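PDB 5MQR: beta-L-arabinobiosidase from Bacteroides thetaiotaomicron, which acts as a glycosidase in the breakdown of plant pectin, probably hydrolysing arabinose-containing linkages and possibly having sialidase activity as well. Local coordinates for residues F87-L92 with M398-I403; T105-S110 with E120-P125; W753-V758 with Y827-A832; E781-E786 with M847-R852. All coordinates share one frame; numbering follows the deposited sequence.

How the interactions relate
Interactions 1 and 2 lie in the beta-rich half of the chain and share one antiparallel sheet, in which strands 86-94 and 104-110 are neighbours; Tyr91 and Phe106 pair there. Interaction 2 holds that sheet together through backbone bonds and reaches solvent at Glu120 and Ile121, whereas interaction 1 joins it to another sheet through fully buried side chains. Interactions 3 and 4, on the opposite side of the chain's centre, belong to one helical domain and meet where Tyr782 packs on Asn829. Of these two, interaction 3 is the more buried, joining helices through an amide oxygen and small residues; interaction 4 is partly exposed and relies on long side chains and a salt bridge.

Interaction 1: residues F87-L92 with M398-I403; sequences FYYQYL and MWISRI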
# COMPACT_ATOMS: atom_id res chain seq x y z
N PHE A 87 17.14 -17.53 -16.12
CA PHE A 87 16.00 -17.49 -17.01
C PHE A 87 16.35 -18.20 -18.30
O PHE A 87 17.47 -18.09 -18.79
CB PHE A 87 15.62 -16.06 -17.36
CG PHE A 87 15.12 -15.25 -16.21
CD1 PHE A 87 16.00 -14.48 -15.45
CD2 PHE A 87 13.77 -15.22 -15.91
CE1 PHE A 87 15.54 -13.70 -14.41
CE2 PHE A 87 13.29 -14.45 -14.87
CZ PHE A 87 14.17 -13.69 -14.11
N TYR A 88 15.38 -18.93 -18.85
CA TYR A 88 15.44 -19.49 -20.18
C TYR A 88 14.24 -18.95 -20.96
O TYR A 88 13.08 -19.05 -20.52
CB TYR A 88 15.43 -21.01 -20.11
CG TYR A 88 16.71 -21.55 -19.54
CD1 TYR A 88 16.90 -21.63 -18.18
CD2 TYR A 88 17.76 -21.92 -20.36
CE1 TYR A 88 18.10 -22.08 -17.65
CE2 TYR A 88 18.97 -22.37 -19.84
CZ TYR A 88 19.13 -22.45 -18.48
OH TYR A 88 20.31 -22.90 -17.92
N TYR A 89 14.56 -18.38 -22.14
CA TYR A 89 13.64 -17.62 -22.97
C TYR A 89 13.71 -18.26 -24.35
O TYR A 89 14.76 -18.28 -24.99
CB TYR A 89 14.11 -16.16 -23.01
CG TYR A 89 13.17 -15.17 -23.65
CD1 TYR A 89 12.96 -15.16 -25.02
CD2 TYR A 89 12.53 -14.19 -22.89
CE1 TYR A 89 12.12 -14.24 -25.61
CE2 TYR A 89 11.70 -13.24 -23.48
CZ TYR A 89 11.49 -13.28 -24.84
OH TYR A 89 10.65 -12.39 -25.45
N GLN A 90 12.58 -18.82 -24.78
CA GLN A 90 12.45 -19.53 -26.06
C GLN A 90 11.56 -18.67 -26.95
O GLN A 90 10.62 -18.07 -26.45
CB GLN A 90 11.77 -20.87 -25.84
CG GLN A 90 11.89 -21.83 -26.99
CD GLN A 90 10.76 -22.87 -27.06
OE1 GLN A 90 9.59 -22.51 -27.18
NE2 GLN A 90 11.11 -24.15 -27.04
N TYR A 91 11.87 -18.58 -28.24
CA TYR A 91 10.99 -17.92 -29.19
C TYR A 91 11.15 -18.53 -30.58
O TYR A 91 12.12 -19.22 -30.85
CB TYR A 91 11.19 -16.39 -29.20
CG TYR A 91 12.45 -15.86 -29.83
CD1 TYR A 91 13.62 -15.69 -29.08
CD2 TYR A 91 12.48 -15.49 -31.17
CE1 TYR A 91 14.78 -15.18 -29.64
CE2 TYR A 91 13.64 -14.99 -31.76
CZ TYR A 91 14.79 -14.85 -31.00
OH TYR A 91 15.92 -14.34 -31.58
N LEU A 92 10.17 -18.28 -31.44
CA LEU A 92 10.25 -18.79 -32.79
C LEU A 92 10.37 -17.70 -33.81
O LEU A 92 10.01 -16.57 -33.57
CB LEU A 92 9.11 -19.73 -33.11
CG LEU A 92 7.70 -19.24 -33.13
CD1 LEU A 92 7.27 -18.74 -34.51
CD2 LEU A 92 6.82 -20.43 -32.67
N MSE A 398 11.77 -9.05 -29.54
CA MSE A 398 11.49 -9.86 -28.35
C MSE A 398 11.81 -9.04 -27.12
O MSE A 398 12.86 -8.37 -27.04
CB MSE A 398 12.24 -11.19 -28.35
CG MSE A 398 12.09 -12.02 -29.62
SE MSE A 398 10.22 -12.20 -30.15
CE MSE A 398 9.61 -13.20 -28.57
N TRP A 399 10.88 -9.07 -26.17
CA TRP A 399 10.96 -8.30 -24.94
C TRP A 399 10.69 -9.18 -23.70
O TRP A 399 10.10 -10.27 -23.79
CB TRP A 399 9.90 -7.19 -24.94
CG TRP A 399 10.17 -6.06 -25.83
CD1 TRP A 399 10.00 -6.03 -27.18
CD2 TRP A 399 10.60 -4.76 -25.44
NE1 TRP A 399 10.30 -4.78 -27.66
CE2 TRP A 399 10.69 -3.99 -26.62
CE3 TRP A 399 10.92 -4.18 -24.22
CZ2 TRP A 399 11.11 -2.67 -26.61
CZ3 TRP A 399 11.35 -2.85 -24.21
CH2 TRP A 399 11.43 -2.11 -25.40
N ILE A 400 11.10 -8.66 -22.55
CA ILE A 400 10.67 -9.18 -21.25
C ILE A 400 10.29 -7.98 -20.35
O ILE A 400 10.80 -6.89 -20.53
CB ILE A 400 11.74 -10.12 -20.62
CG1 ILE A 400 11.10 -11.13 -19.66
CG2 ILE A 400 12.87 -9.33 -19.92
CD1 ILE A 400 12.03 -12.28 -19.23
N SER A 401 9.38 -8.18 -19.41
CA SER A 401 9.09 -7.16 -18.41
C SER A 401 9.19 -7.78 -17.04
O SER A 401 8.72 -8.88 -16.80
CB SER A 401 7.71 -6.52 -18.60
OG SER A 401 7.76 -5.46 -19.55
N ARG A 402 9.83 -7.04 -16.15
CA ARG A 402 9.87 -7.38 -14.74
C ARG A 402 8.87 -6.48 -14.01
O ARG A 402 8.94 -5.27 -14.13
CB ARG A 402 11.26 -7.13 -14.20
CG ARG A 402 11.41 -7.39 -12.72
CD ARG A 402 12.57 -6.58 -12.22
NE ARG A 402 12.97 -6.94 -10.89
CZ ARG A 402 13.86 -6.28 -10.15
NH1 ARG A 402 14.43 -5.17 -10.59
NH2 ARG A 402 14.14 -6.74 -8.93
N ILE A 403 7.99 -7.09 -13.24
CA ILE A 403 6.99 -6.38 -12.45
C ILE A 403 7.23 -6.70 -10.97
O ILE A 403 7.12 -7.86 -10.57
CB ILE A 403 5.58 -6.78 -12.89
CG1 ILE A 403 5.39 -6.42 -14.37
CG2 ILE A 403 4.53 -6.12 -12.01
CD1 ILE A 403 4.49 -7.37 -15.12
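The hydroxyl of Tyr89 donates a hydrogen bond to the backbone carbonyl of Trp399, OH to O 2.7 Å, and thereby ties a blade of the N-terminal beta propeller to strand 397-403 of another sheet. Strand 86-94 belongs to a four-stranded antiparallel blade. Strand 397-403, much later in the chain, pairs with strand 52-57, a pairing of early and late strands consistent with the closure of a propeller ring. The two strands in contact are not paired backbone to backbone; they meet through side chains and the carbonyl of Trp399. The Trp399 oxygen lies at the edge of the Tyr89 ring and in its plane, yet seen from the carbonyl the hydroxyl stands above the C=O plane, 38° out of it. The edges of the same ring are packed by aliphatic groups: Ile400 CD1 is 4.2 Å from Tyr89 CD2, and Met398 CE is 4.0 Å from CE1. Leu56 of strand 52-57 touches both Tyr89 and Ile400. Met398, a selenomethionine, makes the other half of the contact. Its CG sits over the centre of the Tyr91 ring in a CH-pi contact, 3.8 Å from the centroid, and SE approaches obliquely as a Met-aromatic partner. Bends at chi2 (-49°) and chi3 (-64°) fold the chain back on itself, which brings the terminal methyl between both tyrosines, with CE 3.6 Å from Tyr91 CB and 3.4 Å from Tyr89 OH.

Interaction 2: residues T105-S110 with E120-P125; sequences TFLMTS and EIVFPP
Thr105 meets Phe123 as an antiparallel hydrogen-bonded pair, its N reaching Phe123 O at 3.0 Å in a nearly straight bond (176°). Its own carbonyl is gripped twice: Val122 N lies 2.9 Å from Thr105 O and in the carbonyl plane, while Phe123 N, at 3.3 Å from that oxygen, is tilted 27° from it. Two residues facing one make this a classic beta bulge, and here the strand turns a corner. With Thr105 OG1 beside the backbone N (chi1 -60°), the methyl CG2 lies anti to it and crosses Val122 CG1 at 3.7 Å; OG1 bonds to Gln151. Past the bulge, Phe106 and Ile121 form a non-hydrogen-bonded pair. Phe106 CA offers a C-H to Glu120 O at 3.4 Å, and ring atom CE1 rests 3.7 Å from Ile121 CG1. Leu107 then pairs with Glu120 through two backbone bonds, Leu107 N to Glu120 O and Glu120 N to Leu107 O, both 2.8 Å, and its CB packs on Val122 CB. This hairpin finishes a four-stranded propeller blade: strand 104-110 lies between strand 86-94 and the outermost strand 120-123, Phe106 packs against Tyr91, and Leu107 and Phe123 press on strands 148-157 and 186-192 of another four-stranded sheet.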
# COMPACT_ATOMS: atom_id res chain seq x y z
N THR A 105 13.33 -22.42 -33.85
CA THR A 105 13.14 -21.98 -32.48
C THR A 105 14.49 -21.62 -31.85
O THR A 105 15.45 -22.38 -31.96
CB THR A 105 12.43 -23.08 -31.67
OG1 THR A 105 11.16 -23.33 -32.28
CG2 THR A 105 12.26 -22.70 -30.16
N PHE A 106 14.53 -20.45 -31.21
CA PHE A 106 15.73 -19.89 -30.57
C PHE A 106 15.64 -20.03 -29.05
O PHE A 106 14.54 -20.07 -28.49
CB PHE A 106 15.85 -18.41 -30.86
CG PHE A 106 16.39 -18.07 -32.23
CD1 PHE A 106 17.71 -18.34 -32.56
CD2 PHE A 106 15.59 -17.40 -33.15
CE1 PHE A 106 18.23 -17.97 -33.81
CE2 PHE A 106 16.09 -17.03 -34.38
CZ PHE A 106 17.42 -17.31 -34.72
N LEU A 107 16.81 -20.10 -28.40
CA LEU A 107 16.92 -20.07 -26.94
C LEU A 107 17.97 -19.06 -26.47
O LEU A 107 19.07 -18.97 -27.06
CB LEU A 107 17.33 -21.43 -26.39
CG LEU A 107 17.37 -21.62 -24.87
CD1 LEU A 107 15.95 -21.69 -24.31
CD2 LEU A 107 18.16 -22.86 -24.52
N MSE A 108 17.65 -18.36 -25.39
CA MSE A 108 18.53 -17.40 -24.73
C MSE A 108 18.41 -17.57 -23.24
O MSE A 108 17.35 -17.92 -22.72
CB MSE A 108 18.00 -15.99 -24.92
CG MSE A 108 18.00 -15.51 -26.34
SE MSE A 108 16.88 -13.91 -26.43
CE MSE A 108 18.28 -12.60 -26.01
N THR A 109 19.48 -17.22 -22.54
CA THR A 109 19.53 -17.36 -21.10
C THR A 109 20.13 -16.13 -20.40
O THR A 109 20.82 -15.34 -21.03
CB THR A 109 20.22 -18.69 -20.71
OG1 THR A 109 20.00 -18.93 -19.32
CG2 THR A 109 21.70 -18.68 -21.00
N SER A 110 19.80 -15.95 -19.11
CA SER A 110 20.25 -14.81 -18.30
C SER A 110 20.31 -15.17 -16.81
O SER A 110 19.40 -15.81 -16.30
CB SER A 110 19.31 -13.62 -18.52
OG SER A 110 19.69 -12.46 -17.80
N GLU A 120 20.37 -18.80 -29.58
CA GLU A 120 21.04 -19.98 -30.05
C GLU A 120 19.93 -20.83 -30.67
O GLU A 120 18.88 -20.99 -30.05
CB GLU A 120 21.64 -20.67 -28.83
CG GLU A 120 23.07 -21.13 -28.94
CD GLU A 120 23.50 -21.97 -27.73
OE1 GLU A 120 23.30 -21.51 -26.58
OE2 GLU A 120 24.04 -23.08 -27.94
N ILE A 121 20.14 -21.38 -31.87
CA ILE A 121 19.12 -22.23 -32.49
C ILE A 121 19.01 -23.52 -31.66
O ILE A 121 19.99 -24.25 -31.49
CB ILE A 121 19.44 -22.56 -33.96
CG1 ILE A 121 19.43 -21.28 -34.82
CG2 ILE A 121 18.42 -23.55 -34.53
CD1 ILE A 121 20.20 -21.41 -36.12
N VAL A 122 17.81 -23.78 -31.13
CA VAL A 122 17.59 -24.92 -30.23
C VAL A 122 16.77 -26.03 -30.93
O VAL A 122 16.99 -27.19 -30.68
CB VAL A 122 17.01 -24.47 -28.86
CG1 VAL A 122 15.59 -23.92 -28.97
CG2 VAL A 122 17.09 -25.58 -27.84
N PHE A 123 15.86 -25.64 -31.83
CA PHE A 123 15.28 -26.57 -32.80
C PHE A 123 15.43 -25.95 -34.20
O PHE A 123 14.90 -24.88 -34.44
CB PHE A 123 13.83 -26.87 -32.47
CG PHE A 123 13.64 -27.55 -31.14
CD1 PHE A 123 14.15 -28.81 -30.91
CD2 PHE A 123 12.97 -26.92 -30.10
CE1 PHE A 123 13.99 -29.44 -29.70
CE2 PHE A 123 12.80 -27.55 -28.87
CZ PHE A 123 13.31 -28.82 -28.68
N PRO A 124 16.18 -26.61 -35.11
CA PRO A 124 16.50 -26.02 -36.40
C PRO A 124 15.43 -26.29 -37.47
O PRO A 124 14.51 -27.09 -37.23
CB PRO A 124 17.82 -26.74 -36.77
CG PRO A 124 17.68 -28.09 -36.20
CD PRO A 124 16.80 -27.95 -34.98
N PRO A 125 15.56 -25.66 -38.65
CA PRO A 125 14.69 -25.96 -39.80
C PRO A 125 14.61 -27.46 -40.09
O PRO A 125 15.63 -28.16 -40.02
CB PRO A 125 15.38 -25.23 -40.96
CG PRO A 125 16.12 -24.11 -40.31
CD PRO A 125 16.58 -24.64 -38.99

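Interaction 3: residues W753-V758 with Y827-A832; sequences WNADAV and YGNAKA
The first turn of helix 754-765 receives Asn829, a side chain from helix 820-839, at its backbone N-H groups. Asn829 OD1 accepts from Asp756 N at 3.2 Å; the bond is nearly straight (170°) and lies in the amide plane, on a lone pair of the oxygen. A second, weak bond comes from Ala755 N, 3.1 Å from OD1. The other end of the amide is used as well, ND2 bonding to the carbonyl of Ser752 just before the helix, so the flat group is fixed in rotation. In this six-hairpin glycosidase domain of packed helices, the axes of the two segments come within 7.3 Å at 46°, an approach helped by Ala755, Ala832 and Gly828: Ala832 CB lies 3.7 Å from Ala755 O, and Asp756 CB meets the bare backbone of Gly828 3.9 Å from its O. A leucine in place of Asn829 has no acceptor or donor at its end and would probably leave the N-H of Asp756 and the carbonyl of Ser752 without their mate. Between the helices one water donates to Asp756 OD1 at 2.7 Å and to Gly828 O at 2.6 Å. Asp756 OD2 is hydrogen-bonded to the hydroxyl of Tyr717, on helix 712-719.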
# COMPACT_ATOMS: atom_id res chain seq x y z
N TRP A 753 -4.31 15.33 36.86
CA TRP A 753 -3.20 14.49 36.38
C TRP A 753 -2.41 15.19 35.29
O TRP A 753 -1.82 14.55 34.43
CB TRP A 753 -3.65 13.08 35.99
CG TRP A 753 -4.46 12.85 34.74
CD1 TRP A 753 -3.99 12.53 33.53
CD2 TRP A 753 -5.89 12.86 34.62
NE1 TRP A 753 -5.00 12.35 32.65
CE2 TRP A 753 -6.19 12.54 33.29
CE3 TRP A 753 -6.94 13.08 35.51
CZ2 TRP A 753 -7.50 12.46 32.82
CZ3 TRP A 753 -8.24 13.00 35.04
CH2 TRP A 753 -8.51 12.70 33.70
N ASN A 754 -2.29 16.50 35.40
CA ASN A 754 -1.75 17.29 34.29
C ASN A 754 -0.27 17.16 34.04
O ASN A 754 0.16 17.35 32.90
CB ASN A 754 -2.12 18.75 34.45
CG ASN A 754 -3.61 18.99 34.31
OD1 ASN A 754 -4.34 18.18 33.70
ND2 ASN A 754 -4.07 20.06 34.91
N ALA A 755 0.51 16.86 35.07
CA ALA A 755 1.93 16.63 34.82
C ALA A 755 2.10 15.35 34.01
O ALA A 755 2.85 15.33 33.04
CB ALA A 755 2.74 16.59 36.09
N ASP A 756 1.37 14.29 34.38
CA ASP A 756 1.33 13.07 33.54
C ASP A 756 0.89 13.37 32.12
O ASP A 756 1.48 12.86 31.21
CB ASP A 756 0.43 12.00 34.13
CG ASP A 756 0.14 10.87 33.18
OD1 ASP A 756 0.92 9.90 33.15
OD2 ASP A 756 -0.90 10.97 32.48
N ALA A 757 -0.15 14.19 31.96
CA ALA A 757 -0.64 14.55 30.63
C ALA A 757 0.36 15.36 29.80
O ALA A 757 0.47 15.13 28.61
CB ALA A 757 -1.99 15.28 30.72
N VAL A 758 1.09 16.28 30.42
CA VAL A 758 2.13 17.03 29.71
C VAL A 758 3.29 16.13 29.27
O VAL A 758 3.77 16.27 28.13
CB VAL A 758 2.63 18.25 30.53
CG1 VAL A 758 3.93 18.82 29.96
CG2 VAL A 758 1.56 19.32 30.54
N TYR A 827 0.29 10.09 42.09
CA TYR A 827 1.31 9.10 41.71
C TYR A 827 1.83 9.38 40.29
O TYR A 827 3.05 9.51 40.07
CB TYR A 827 0.78 7.66 41.78
CG TYR A 827 1.74 6.68 41.17
CD1 TYR A 827 2.87 6.25 41.86
CD2 TYR A 827 1.55 6.23 39.86
CE1 TYR A 827 3.78 5.37 41.28
CE2 TYR A 827 2.46 5.35 39.28
CZ TYR A 827 3.57 4.92 39.99
OH TYR A 827 4.45 4.06 39.39
N GLY A 828 0.90 9.46 39.34
CA GLY A 828 1.20 9.76 37.94
C GLY A 828 1.97 11.05 37.74
O GLY A 828 2.94 11.08 36.96
N ASN A 829 1.57 12.11 38.44
CA ASN A 829 2.23 13.42 38.31
C ASN A 829 3.64 13.38 38.85
O ASN A 829 4.57 13.89 38.23
CB ASN A 829 1.46 14.52 39.03
CG ASN A 829 0.13 14.83 38.40
OD1 ASN A 829 -0.06 14.69 37.19
ND2 ASN A 829 -0.81 15.29 39.23
N ALA A 830 3.78 12.74 40.00
CA ALA A 830 5.08 12.51 40.62
C ALA A 830 5.99 11.71 39.70
O ALA A 830 7.13 12.10 39.47
CB ALA A 830 4.92 11.80 41.96
N LYS A 831 5.49 10.61 39.15
CA LYS A 831 6.30 9.77 38.27
C LYS A 831 6.74 10.58 37.05
O LYS A 831 7.89 10.51 36.64
CB LYS A 831 5.52 8.55 37.80
CG LYS A 831 6.36 7.29 37.65
CD LYS A 831 5.99 6.41 36.47
CE LYS A 831 4.49 6.11 36.34
NZ LYS A 831 4.27 5.42 35.02
N ALA A 832 5.82 11.36 36.49
CA ALA A 832 6.08 12.15 35.29
C ALA A 832 7.08 13.26 35.58
O ALA A 832 7.96 13.50 34.76
CB ALA A 832 4.79 12.72 34.73
O HOH W 1 2.96 9.43 34.90

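Interaction 4: residues E781-E786 with M847-R852; sequences EYQRWE and MRYGMR
Arg852 slides past Tyr782, the two running in opposite directions, and meets Glu786 at about a right angle. Its CB lies 3.6 Å from Tyr782 OH, and CG stays near that hydroxyl and Glu786 OE2. CD comes 3.6 Å from CE1 of the Tyr782 ring, the chain staying extended from CG to NE. NE then gives a straight bond (171°) to Glu786 OE2 at 2.8 Å, and NH2 bonds to Glu786 OE1 at 3.0 Å. This is a side-on, two-nitrogen salt bridge on the syn lone pairs, the carboxylate and guanidinium planes 24° apart. The remaining nitrogen, NH1, sits 3.6 Å above the ring plane of Tyr849, over its centre. Tyr849 in turn points its edge at the face of Tyr782, a T-shaped pair with CE1 3.7 Å from Tyr782 CD1 and planes at 86°. These long side chains bridge helices 768-788 and 843-864, whose segment axes stay 13.5 Å apart in the helical glycosidase domain, with helix 820-839 touching both tyrosines. With a methionine at Arg852, the carboxylate of Glu786 is likely to lose its charged mate and be able to turn. Each oxygen takes its own N-H, which holds carboxylate and guanidinium nearly coplanar while NH1 covers Tyr849.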
# COMPACT_ATOMS: atom_id res chain seq x y z
N GLU A 781 2.15 23.47 40.56
CA GLU A 781 0.86 22.78 40.65
C GLU A 781 0.90 21.62 41.66
O GLU A 781 0.03 21.52 42.55
CB GLU A 781 0.41 22.28 39.28
CG GLU A 781 -0.91 21.55 39.28
CD GLU A 781 -1.32 21.07 37.90
OE1 GLU A 781 -0.45 20.89 37.02
OE2 GLU A 781 -2.54 20.84 37.72
N TYR A 782 1.90 20.74 41.50
CA TYR A 782 2.03 19.55 42.34
C TYR A 782 2.10 19.94 43.83
O TYR A 782 1.36 19.41 44.65
CB TYR A 782 3.27 18.74 41.95
CG TYR A 782 3.34 17.42 42.66
CD1 TYR A 782 3.75 17.33 43.99
CD2 TYR A 782 2.97 16.24 42.01
CE1 TYR A 782 3.78 16.11 44.64
CE2 TYR A 782 3.01 15.02 42.66
CZ TYR A 782 3.41 14.96 43.97
OH TYR A 782 3.44 13.74 44.60
N GLN A 783 2.98 20.88 44.15
CA GLN A 783 3.22 21.29 45.53
C GLN A 783 1.95 21.88 46.19
O GLN A 783 1.76 21.71 47.40
CB GLN A 783 4.42 22.24 45.63
CG GLN A 783 5.77 21.55 45.41
CD GLN A 783 6.95 22.53 45.39
OE1 GLN A 783 7.24 23.20 46.38
NE2 GLN A 783 7.64 22.61 44.26
N ARG A 784 1.10 22.54 45.39
CA ARG A 784 -0.14 23.11 45.90
C ARG A 784 -1.06 21.98 46.36
O ARG A 784 -1.52 22.00 47.50
CB ARG A 784 -0.83 24.02 44.86
CG ARG A 784 -2.17 24.57 45.34
CD ARG A 784 -2.85 25.52 44.36
NE ARG A 784 -2.84 25.08 42.97
CZ ARG A 784 -3.57 24.08 42.47
NH1 ARG A 784 -4.36 23.33 43.24
NH2 ARG A 784 -3.49 23.79 41.17
N TRP A 785 -1.27 20.99 45.49
CA TRP A 785 -2.08 19.82 45.88
C TRP A 785 -1.52 19.10 47.11
O TRP A 785 -2.26 18.72 48.01
CB TRP A 785 -2.25 18.84 44.70
CG TRP A 785 -3.19 19.34 43.66
CD1 TRP A 785 -2.91 19.61 42.34
CD2 TRP A 785 -4.57 19.65 43.84
NE1 TRP A 785 -4.03 20.08 41.69
CE2 TRP A 785 -5.07 20.09 42.58
CE3 TRP A 785 -5.44 19.58 44.93
CZ2 TRP A 785 -6.40 20.48 42.40
CZ3 TRP A 785 -6.78 19.98 44.75
CH2 TRP A 785 -7.24 20.42 43.48
N GLU A 786 -0.21 18.90 47.12
CA GLU A 786 0.49 18.29 48.24
C GLU A 786 0.31 19.06 49.55
O GLU A 786 0.13 18.47 50.59
CB GLU A 786 1.99 18.19 47.93
CG GLU A 786 2.82 17.43 48.95
CD GLU A 786 4.24 17.27 48.47
OE1 GLU A 786 4.95 18.29 48.44
OE2 GLU A 786 4.62 16.13 48.09
N MSE A 847 14.97 12.50 41.92
CA MSE A 847 14.84 11.75 43.17
C MSE A 847 13.70 12.26 44.02
O MSE A 847 12.91 11.47 44.48
CB MSE A 847 16.13 11.79 43.97
CG MSE A 847 16.11 10.94 45.25
SE MSE A 847 15.56 9.09 44.82
CE MSE A 847 16.93 8.59 43.51
N ARG A 848 13.62 13.58 44.24
CA ARG A 848 12.51 14.17 45.03
C ARG A 848 11.12 13.67 44.59
O ARG A 848 10.29 13.29 45.43
CB ARG A 848 12.52 15.71 44.98
CG ARG A 848 13.42 16.37 46.00
CD ARG A 848 13.39 17.89 45.89
NE ARG A 848 14.21 18.39 44.80
CZ ARG A 848 15.55 18.50 44.82
NH1 ARG A 848 16.27 18.12 45.87
NH2 ARG A 848 16.18 18.98 43.74
N TYR A 849 10.89 13.63 43.29
CA TYR A 849 9.59 13.21 42.77
C TYR A 849 9.46 11.70 42.61
O TYR A 849 8.36 11.19 42.71
CB TYR A 849 9.24 13.96 41.48
CG TYR A 849 8.80 15.36 41.76
CD1 TYR A 849 7.48 15.64 42.10
CD2 TYR A 849 9.70 16.42 41.74
CE1 TYR A 849 7.06 16.93 42.38
CE2 TYR A 849 9.30 17.72 42.03
CZ TYR A 849 7.98 17.98 42.35
OH TYR A 849 7.57 19.26 42.63
N GLY A 850 10.56 10.99 42.35
CA GLY A 850 10.58 9.54 42.33
C GLY A 850 10.27 8.96 43.70
O GLY A 850 9.56 7.97 43.80
N MSE A 851 10.79 9.58 44.76
CA MSE A 851 10.43 9.22 46.14
C MSE A 851 8.97 9.42 46.43
O MSE A 851 8.39 8.60 47.14
CB MSE A 851 11.12 10.09 47.17
CG MSE A 851 12.60 9.79 47.31
SE MSE A 851 12.94 8.01 48.07
CE MSE A 851 11.86 8.05 49.72
N ARG A 852 8.39 10.51 45.93
CA ARG A 852 6.95 10.77 46.11
C ARG A 852 6.10 9.71 45.41
O ARG A 852 5.08 9.28 45.94
CB ARG A 852 6.55 12.15 45.60
CG ARG A 852 7.03 13.28 46.48
CD ARG A 852 6.85 14.55 45.70
NE ARG A 852 6.88 15.74 46.52
CZ ARG A 852 7.81 16.70 46.50
NH1 ARG A 852 8.89 16.64 45.71
NH2 ARG A 852 7.66 17.74 47.32